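Local coordinates for amyloid beta A4 protein-binding family B member 1 (Homo sapiens, PDB 2HO2) that binds proline-rich peptides, such as one from hMena, through its WW domain, at residues A6-V11 with T26-P31. Sequence-based numbering, arbitrary orientation. Where two conformers were deposited one is given.
Sequences AGWMRV and TTQWEP
The indole of Trp-8 reaches from one outer strand of the sheet to the other, and the far end of its six-membered ring meets the side-chain amide of Gln-28. CH2 of Trp-8 lies 3.4 Å from OE1 of Gln-28, while CZ3 of Trp-8 rests 3.9 Å from CG of Gln-28. The two side chains run at about a right angle, and the ring and amide planes are inclined by 55°; the contact is van der Waals packing, with no hydrogen bond between the two side chains. Trp-8 carries CG anti to its carbonyl carbon (chi1 -73°), which, with chi2, turns the indole over strand 17-21, where it packs on Tyr-19 and meets the ring of His-21. The rotation of the amide is restrained through its nitrogen: NE2 of Gln-28 donates to O of Glu-30 at 2.9 Å, in a nearly straight bond (163°) that leaves close to the amide plane of Gln-28. A leucine in place of this glutamine has no amide to offer, and would probably leave the Glu-30 carbonyl without this donor and the segment after the strand less restrained. Thr-27 and Trp-29 hydrogen-bond to the backbone of the bound peptide. Pro-32 packs on Trp-8 as well, completing with Tyr-19 the hydrophobic tryptophan-tyrosine-proline cluster typical of the three-stranded WW fold.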
loop_
_atom_site.group_PDB
_atom_site.type_symbol
_atom_site.label_atom_id
_atom_site.label_comp_id
_atom_site.label_asym_id
_atom_site.label_seq_id
_atom_site.Cartn_x
_atom_site.Cartn_y
_atom_site.Cartn_z
ATOM N N ALA A 6 2.170 -11.421 -2.524
ATOM C CA ALA A 6 1.306 -11.228 -3.633
ATOM C C ALA A 6 0.177 -10.272 -3.271
ATOM O O ALA A 6 -0.453 -10.345 -2.203
ATOM C CB ALA A 6 0.730 -12.612 -4.069
ATOM N N GLY A 7 -0.079 -9.356 -4.180
ATOM C CA GLY A 7 -1.162 -8.394 -4.025
ATOM C C GLY A 7 -0.793 -7.060 -3.413
ATOM O O GLY A 7 -1.592 -6.184 -3.485
ATOM N N TRP A 8 0.386 -6.954 -2.808
ATOM C CA TRP A 8 0.773 -5.733 -2.097
ATOM C C TRP A 8 1.687 -4.881 -2.937
ATOM O O TRP A 8 2.596 -5.359 -3.626
ATOM C CB TRP A 8 1.471 -6.117 -0.797
ATOM C CG TRP A 8 0.604 -6.651 0.243
ATOM C CD1 TRP A 8 0.391 -7.975 0.565
ATOM C CD2 TRP A 8 -0.126 -5.911 1.201
ATOM N NE1 TRP A 8 -0.430 -8.089 1.638
ATOM C CE2 TRP A 8 -0.743 -6.829 2.074
ATOM C CE3 TRP A 8 -0.303 -4.538 1.442
ATOM C CZ2 TRP A 8 -1.525 -6.430 3.116
ATOM C CZ3 TRP A 8 -1.116 -4.141 2.506
ATOM C CH2 TRP A 8 -1.694 -5.090 3.332
ATOM N N MET A 9 1.499 -3.573 -2.790
ATOM C CA MET A 9 2.425 -2.591 -3.335
ATOM C C MET A 9 2.738 -1.524 -2.315
ATOM O O MET A 9 1.975 -1.152 -1.444
ATOM C CB MET A 9 1.899 -1.908 -4.599
ATOM C CG MET A 9 1.369 -2.842 -5.641
ATOM S SD MET A 9 1.259 -2.228 -7.335
ATOM C CE MET A 9 1.168 -3.800 -8.191
ATOM N N ARG A 10 3.935 -1.041 -2.436
ATOM C CA ARG A 10 4.438 0.062 -1.654
ATOM C C ARG A 10 4.044 1.402 -2.286
ATOM O O ARG A 10 4.221 1.624 -3.473
ATOM C CB ARG A 10 5.989 -0.075 -1.610
ATOM C CG ARG A 10 6.662 0.484 -0.542
ATOM C CD ARG A 10 8.196 0.106 -0.683
ATOM N NE ARG A 10 8.623 -1.130 -0.002
ATOM C CZ ARG A 10 8.920 -2.292 -0.576
ATOM N NH1 ARG A 10 8.823 -2.518 -1.890
ATOM N NH2 ARG A 10 9.282 -3.288 0.205
ATOM N N VAL A 11 3.491 2.289 -1.477
ATOM C CA VAL A 11 3.060 3.632 -1.887
ATOM C C VAL A 11 3.876 4.648 -1.118
ATOM O O VAL A 11 3.973 4.570 0.083
ATOM C CB VAL A 11 1.545 3.825 -1.634
ATOM C CG1 VAL A 11 1.110 5.181 -2.124
ATOM C CG2 VAL A 11 0.761 2.676 -2.324
ATOM N N THR A 26 -7.152 -2.515 1.087
ATOM C CA THR A 26 -6.572 -2.244 2.402
ATOM C C THR A 26 -5.324 -1.393 2.281
ATOM O O THR A 26 -4.492 -1.662 1.410
ATOM C CB THR A 26 -6.253 -3.577 3.132
ATOM O OG1 THR A 26 -7.445 -4.352 3.301
ATOM C CG2 THR A 26 -5.670 -3.328 4.499
ATOM N N THR A 27 -5.142 -0.440 3.182
ATOM C CA THR A 27 -3.898 0.257 3.289
ATOM C C THR A 27 -3.440 0.161 4.734
ATOM O O THR A 27 -4.252 0.159 5.657
ATOM C CB THR A 27 -3.972 1.711 2.759
ATOM O OG1 THR A 27 -4.985 2.362 3.482
ATOM C CG2 THR A 27 -4.233 1.731 1.239
ATOM N N GLN A 28 -2.133 0.142 4.917
ATOM C CA GLN A 28 -1.564 0.050 6.270
ATOM C C GLN A 28 -0.150 0.557 6.268
ATOM O O GLN A 28 0.580 0.496 5.268
ATOM C CB GLN A 28 -1.607 -1.399 6.757
ATOM C CG GLN A 28 -0.752 -2.386 5.994
ATOM C CD GLN A 28 -1.002 -3.799 6.476
ATOM O OE1 GLN A 28 -2.141 -4.231 6.592
ATOM N NE2 GLN A 28 0.072 -4.536 6.697
ATOM N N TRP A 29 0.275 0.999 7.435
ATOM C CA TRP A 29 1.648 1.429 7.655
ATOM C C TRP A 29 2.619 0.290 7.913
ATOM O O TRP A 29 3.778 0.389 7.622
ATOM C CB TRP A 29 1.733 2.466 8.786
ATOM C CG TRP A 29 1.075 3.759 8.403
ATOM C CD1 TRP A 29 -0.171 4.171 8.773
ATOM C CD2 TRP A 29 1.612 4.776 7.562
ATOM N NE1 TRP A 29 -0.436 5.408 8.203
ATOM C CE2 TRP A 29 0.617 5.790 7.436
ATOM C CE3 TRP A 29 2.795 4.916 6.864
ATOM C CZ2 TRP A 29 0.842 6.969 6.741
ATOM C CZ3 TRP A 29 2.977 6.062 6.104
ATOM C CH2 TRP A 29 1.985 7.041 6.039
ATOM N N GLU A 30 2.143 -0.785 8.500
ATOM C CA GLU A 30 2.997 -1.922 8.834
ATOM C C GLU A 30 3.368 -2.693 7.576
ATOM O O GLU A 30 2.510 -3.017 6.762
ATOM C CB GLU A 30 2.199 -2.878 9.765
ATOM C CG GLU A 30 1.782 -2.308 11.041
ATOM C CD GLU A 30 0.499 -1.510 11.089
ATOM O OE1 GLU A 30 -0.181 -1.361 10.043
ATOM O OE2 GLU A 30 0.195 -0.984 12.234
ATOM N N PRO A 31 4.645 -3.067 7.401
ATOM C CA PRO A 31 5.010 -3.899 6.276
ATOM C C PRO A 31 4.239 -5.225 6.308
ATOM O O PRO A 31 4.105 -5.843 7.364
ATOM C CB PRO A 31 6.491 -4.079 6.466
ATOM C CG PRO A 31 6.957 -2.923 7.200
ATOM C CD PRO A 31 5.835 -2.592 8.131
#